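PDB 4HBS: putative hydrolase from Bacteroides ovatus, which is of unknown function but has a five-bladed beta-propeller fold and is probably a glycoside hydrolase. Local coordinates for residues Gly69-Tyr80 with Ser93-Pro104. Numbering follows the deposited sequence.
Sequences GNIFWSFNDSFY and SFPRNSIMVQTP
The two central strands of one antiparallel propeller blade pair here: Ile71, Trp73 and Phe75 of strand 71-75 form hydrogen-bonded pairs with Gln102, Met100 and Ser98 of strand 98-102. On the face that carries these six side chains, Trp73 lies beside selenomethionine Met100, whose chain bends at chi2 and chi3 and lays CE over the indole, 3.7 Å from the centroid of the five-membered ring. The selenium comes in obliquely, a Met-aromatic contact. At the indole edge, NE1 donates to Gln102 OE1 (2.9 Å) nearly in the ring plane, though the bond is bent (141° at the hydrogen); Gln102 reaches it with CG anti to the backbone N (chi1 176°) and the chain extended beyond. A leucine in place of Trp73 would probably leave Gln102 OE1 without this donor and the Met100 methyl without its aromatic bed. On the other face, Phe72 and Ile99 cross, with Ile99 CG2 3.6 Å from Phe72 CZ. At the start of strand 98-102, Ser98 OG shares a hydrogen bond of 2.7 Å with Tyr80 OH. Arg96 NH1 grips both carboxylate oxygens of Asp77, at 2.8 Å from OD2 and 3.0 Å from OD1; OD1 also accepts from Trp159 NE1. Phe94 stacks offset on Phe79, centroids 4.3 Å apart and planes at 26°, while Asp77 CB sits over a face of the Phe94 ring. Strand 60-65 flanks strand 71-75, and strand 111-113 flanks strand 98-102; in the next sheet, Met170 and Met172 of strand 169-178 cover Phe72, and Ala160 of strand 156-165 meets Ser74.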
loop_
_atom_site.group_PDB
_atom_site.type_symbol
_atom_site.label_atom_id
_atom_site.label_comp_id
_atom_site.label_asym_id
_atom_site.label_seq_id
_atom_site.Cartn_x
_atom_site.Cartn_y
_atom_site.Cartn_z
ATOM N N GLY A 69 -19.821 2.645 -2.149
ATOM C CA GLY A 69 -19.357 3.975 -1.785
ATOM C C GLY A 69 -18.317 4.004 -0.686
ATOM O O GLY A 69 -17.727 5.060 -0.442
ATOM N N ASN A 70 -18.076 2.858 -0.002
ATOM C CA ASN A 70 -17.073 2.780 1.061
ATOM C C ASN A 70 -15.716 2.489 0.454
ATOM O O ASN A 70 -15.629 2.179 -0.736
ATOM C CB ASN A 70 -17.426 1.682 2.067
ATOM C CG ASN A 70 -18.799 1.795 2.679
ATOM O OD1 ASN A 70 -19.298 2.887 2.929
ATOM N ND2 ASN A 70 -19.456 0.663 2.916
ATOM N N ILE A 71 -14.649 2.594 1.276
ATOM C CA ILE A 71 -13.262 2.327 0.873
ATOM C C ILE A 71 -12.681 1.323 1.848
ATOM O O ILE A 71 -12.822 1.491 3.062
ATOM C CB ILE A 71 -12.404 3.623 0.816
ATOM C CG1 ILE A 71 -12.965 4.591 -0.233
ATOM C CG2 ILE A 71 -10.914 3.290 0.534
ATOM C CD1 ILE A 71 -12.412 5.907 -0.182
ATOM N N PHE A 72 -12.013 0.293 1.322
ATOM C CA PHE A 72 -11.392 -0.751 2.128
ATOM C C PHE A 72 -9.910 -0.407 2.328
ATOM O O PHE A 72 -9.209 -0.195 1.354
ATOM C CB PHE A 72 -11.566 -2.115 1.438
ATOM C CG PHE A 72 -10.667 -3.196 1.972
ATOM C CD1 PHE A 72 -11.043 -3.960 3.065
ATOM C CD2 PHE A 72 -9.407 -3.402 1.428
ATOM C CE1 PHE A 72 -10.175 -4.909 3.602
ATOM C CE2 PHE A 72 -8.542 -4.348 1.966
ATOM C CZ PHE A 72 -8.923 -5.088 3.055
ATOM N N TRP A 73 -9.442 -0.378 3.579
ATOM C CA TRP A 73 -8.041 -0.099 3.922
ATOM C C TRP A 73 -7.424 -1.330 4.527
ATOM O O TRP A 73 -8.033 -1.890 5.439
ATOM C CB TRP A 73 -7.949 1.045 4.945
ATOM C CG TRP A 73 -8.410 2.361 4.435
ATOM C CD1 TRP A 73 -9.697 2.735 4.164
ATOM C CD2 TRP A 73 -7.601 3.519 4.222
ATOM N NE1 TRP A 73 -9.734 4.049 3.769
ATOM C CE2 TRP A 73 -8.464 4.564 3.817
ATOM C CE3 TRP A 73 -6.219 3.768 4.288
ATOM C CZ2 TRP A 73 -7.986 5.832 3.469
ATOM C CZ3 TRP A 73 -5.749 5.030 3.959
ATOM C CH2 TRP A 73 -6.626 6.045 3.557
ATOM N N SER A 74 -6.227 -1.746 4.068
ATOM C CA SER A 74 -5.509 -2.871 4.678
ATOM C C SER A 74 -4.170 -2.395 5.196
ATOM O O SER A 74 -3.536 -1.528 4.585
ATOM C CB SER A 74 -5.324 -4.035 3.711
ATOM O OG SER A 74 -4.475 -3.743 2.621
ATOM N N PHE A 75 -3.741 -2.950 6.330
ATOM C CA PHE A 75 -2.484 -2.587 6.967
ATOM C C PHE A 75 -1.695 -3.808 7.261
ATOM O O PHE A 75 -2.258 -4.893 7.422
ATOM C CB PHE A 75 -2.719 -1.803 8.278
ATOM C CG PHE A 75 -3.643 -0.620 8.118
ATOM C CD1 PHE A 75 -5.021 -0.787 8.145
ATOM C CD2 PHE A 75 -3.137 0.658 7.885
ATOM C CE1 PHE A 75 -5.877 0.286 7.920
ATOM C CE2 PHE A 75 -4.003 1.735 7.655
ATOM C CZ PHE A 75 -5.369 1.539 7.684
ATOM N N ASN A 76 -0.377 -3.623 7.369
ATOM C CA ASN A 76 0.586 -4.656 7.713
ATOM C C ASN A 76 0.852 -4.441 9.202
ATOM O O ASN A 76 -0.115 -4.144 9.929
ATOM C CB ASN A 76 1.831 -4.543 6.796
ATOM C CG ASN A 76 1.564 -4.914 5.353
ATOM O OD1 ASN A 76 0.598 -5.597 5.028
ATOM N ND2 ASN A 76 2.415 -4.464 4.447
ATOM N N ASP A 77 2.103 -4.572 9.683
ATOM C CA ASP A 77 2.393 -4.433 11.102
ATOM C C ASP A 77 1.881 -3.091 11.621
ATOM O O ASP A 77 2.342 -2.058 11.146
ATOM C CB ASP A 77 3.887 -4.585 11.355
ATOM C CG ASP A 77 4.466 -5.957 11.094
ATOM O OD1 ASP A 77 3.704 -6.860 10.679
ATOM O OD2 ASP A 77 5.692 -6.128 11.282
ATOM N N SER A 78 0.860 -3.108 12.526
ATOM C CA SER A 78 0.245 -1.892 13.072
ATOM C C SER A 78 0.103 -1.934 14.581
ATOM O O SER A 78 -0.168 -2.987 15.129
ATOM C CB SER A 78 -1.146 -1.692 12.477
ATOM O OG SER A 78 -1.116 -1.457 11.083
ATOM N N PHE A 79 0.219 -0.759 15.240
ATOM C CA PHE A 79 0.049 -0.607 16.682
ATOM C C PHE A 79 -1.421 -0.350 17.016
ATOM O O PHE A 79 -2.010 0.604 16.515
ATOM C CB PHE A 79 0.883 0.556 17.238
ATOM C CG PHE A 79 2.368 0.356 17.193
ATOM C CD1 PHE A 79 2.980 -0.599 17.990
ATOM C CD2 PHE A 79 3.170 1.156 16.390
ATOM C CE1 PHE A 79 4.365 -0.792 17.940
ATOM C CE2 PHE A 79 4.554 0.966 16.347
ATOM C CZ PHE A 79 5.142 -0.009 17.120
ATOM N N TYR A 80 -1.989 -1.186 17.880
ATOM C CA TYR A 80 -3.344 -1.061 18.371
ATOM C C TYR A 80 -3.236 -0.914 19.841
ATOM O O TYR A 80 -2.692 -1.805 20.475
ATOM C CB TYR A 80 -4.151 -2.289 18.003
ATOM C CG TYR A 80 -4.671 -2.247 16.593
ATOM C CD1 TYR A 80 -3.923 -2.758 15.541
ATOM C CD2 TYR A 80 -5.919 -1.702 16.304
ATOM C CE1 TYR A 80 -4.405 -2.735 14.234
ATOM C CE2 TYR A 80 -6.437 -1.730 15.013
ATOM C CZ TYR A 80 -5.670 -2.232 13.974
ATOM O OH TYR A 80 -6.133 -2.189 12.682
ATOM N N SER A 93 -0.468 -3.380 20.952
ATOM C CA SER A 93 -0.363 -4.687 20.327
ATOM C C SER A 93 0.291 -4.444 19.004
ATOM O O SER A 93 0.144 -3.347 18.488
ATOM C CB SER A 93 -1.756 -5.253 20.105
ATOM O OG SER A 93 -1.818 -6.642 20.379
ATOM N N PHE A 94 0.923 -5.431 18.385
ATOM C CA PHE A 94 1.526 -5.196 17.079
ATOM C C PHE A 94 1.091 -6.283 16.073
ATOM O O PHE A 94 1.955 -6.966 15.490
ATOM C CB PHE A 94 3.063 -5.093 17.228
ATOM C CG PHE A 94 3.794 -4.325 16.137
ATOM C CD1 PHE A 94 3.331 -3.087 15.703
ATOM C CD2 PHE A 94 4.986 -4.804 15.603
ATOM C CE1 PHE A 94 4.008 -2.382 14.721
ATOM C CE2 PHE A 94 5.680 -4.072 14.638
ATOM C CZ PHE A 94 5.204 -2.857 14.224
ATOM N N PRO A 95 -0.252 -6.406 15.799
ATOM C CA PRO A 95 -0.735 -7.404 14.824
ATOM C C PRO A 95 -0.032 -7.349 13.471
ATOM O O PRO A 95 0.270 -6.263 12.991
ATOM C CB PRO A 95 -2.225 -7.041 14.665
ATOM C CG PRO A 95 -2.369 -5.705 15.236
ATOM C CD PRO A 95 -1.397 -5.670 16.357
ATOM N N ARG A 96 0.187 -8.514 12.836
ATOM C CA ARG A 96 0.874 -8.565 11.539
ATOM C C ARG A 96 0.049 -8.002 10.403
ATOM O O ARG A 96 0.627 -7.577 9.411
ATOM C CB ARG A 96 1.379 -9.984 11.217
ATOM C CG ARG A 96 2.344 -10.536 12.274
ATOM C CD ARG A 96 3.329 -9.492 12.848
ATOM N NE ARG A 96 4.672 -10.038 13.113
ATOM C CZ ARG A 96 5.783 -9.738 12.436
ATOM N NH1 ARG A 96 5.740 -8.899 11.412
ATOM N NH2 ARG A 96 6.943 -10.294 12.767
ATOM N N ASN A 97 -1.253 -7.909 10.566
ATOM C CA ASN A 97 -2.112 -7.283 9.577
ATOM C C ASN A 97 -3.475 -7.010 10.185
ATOM O O ASN A 97 -3.859 -7.622 11.188
ATOM C CB ASN A 97 -2.245 -8.120 8.291
ATOM C CG ASN A 97 -2.694 -9.530 8.526
ATOM O OD1 ASN A 97 -3.785 -9.763 9.029
ATOM N ND2 ASN A 97 -1.857 -10.516 8.206
ATOM N N SER A 98 -4.194 -6.092 9.572
ATOM C CA SER A 98 -5.521 -5.702 10.013
ATOM C C SER A 98 -6.202 -4.970 8.899
ATOM O O SER A 98 -5.546 -4.598 7.918
ATOM C CB SER A 98 -5.447 -4.831 11.265
ATOM O OG SER A 98 -4.586 -3.720 11.100
ATOM N N ILE A 99 -7.518 -4.804 9.006
ATOM C CA ILE A 99 -8.280 -4.120 7.980
ATOM C C ILE A 99 -9.242 -3.116 8.622
ATOM O O ILE A 99 -9.460 -3.108 9.841
ATOM C CB ILE A 99 -9.010 -5.131 7.040
ATOM C CG1 ILE A 99 -10.144 -5.896 7.776
ATOM C CG2 ILE A 99 -7.991 -6.097 6.384
ATOM C CD1 ILE A 99 -10.923 -6.914 6.949
HETATM N N MSE A 100 -9.783 -2.256 7.777
HETATM C CA MSE A 100 -10.716 -1.195 8.155
HETATM C C MSE A 100 -11.581 -0.824 6.944
HETATM O O MSE A 100 -11.175 -1.073 5.808
HETATM C CB MSE A 100 -9.889 0.018 8.655
HETATM C CG MSE A 100 -10.695 1.270 9.010
HETATM SE SE MSE A 100 -10.792 2.509 7.577
HETATM C CE MSE A 100 -9.149 3.215 7.731
ATOM N N VAL A 101 -12.784 -0.279 7.192
ATOM C CA VAL A 101 -13.700 0.203 6.147
ATOM C C VAL A 101 -13.967 1.669 6.406
ATOM O O VAL A 101 -14.426 2.006 7.493
ATOM C CB VAL A 101 -15.052 -0.570 6.064
ATOM C CG1 VAL A 101 -15.911 0.002 4.940
ATOM C CG2 VAL A 101 -14.842 -2.066 5.862
ATOM N N GLN A 102 -13.693 2.534 5.424
ATOM C CA GLN A 102 -13.976 3.962 5.523
ATOM C C GLN A 102 -15.288 4.218 4.846
ATOM O O GLN A 102 -15.413 3.887 3.669
ATOM C CB GLN A 102 -12.883 4.781 4.853
ATOM C CG GLN A 102 -13.141 6.291 4.823
ATOM C CD GLN A 102 -12.153 7.037 3.981
ATOM O OE1 GLN A 102 -11.291 6.461 3.330
ATOM N NE2 GLN A 102 -12.293 8.339 3.932
ATOM N N THR A 103 -16.259 4.833 5.550
ATOM C CA THR A 103 -17.563 5.177 4.979
ATOM C C THR A 103 -17.560 6.648 4.570
ATOM O O THR A 103 -16.749 7.413 5.088
ATOM C CB THR A 103 -18.667 4.911 6.008
ATOM O OG1 THR A 103 -18.371 5.648 7.203
ATOM C CG2 THR A 103 -18.824 3.442 6.320
ATOM N N PRO A 104 -18.489 7.109 3.700
ATOM C CA PRO A 104 -18.514 8.548 3.354
ATOM C C PRO A 104 -18.683 9.456 4.584
ATOM O O PRO A 104 -19.508 9.141 5.448
ATOM C CB PRO A 104 -19.721 8.655 2.415
ATOM C CG PRO A 104 -19.872 7.295 1.844
ATOM C CD PRO A 104 -19.526 6.366 2.955
#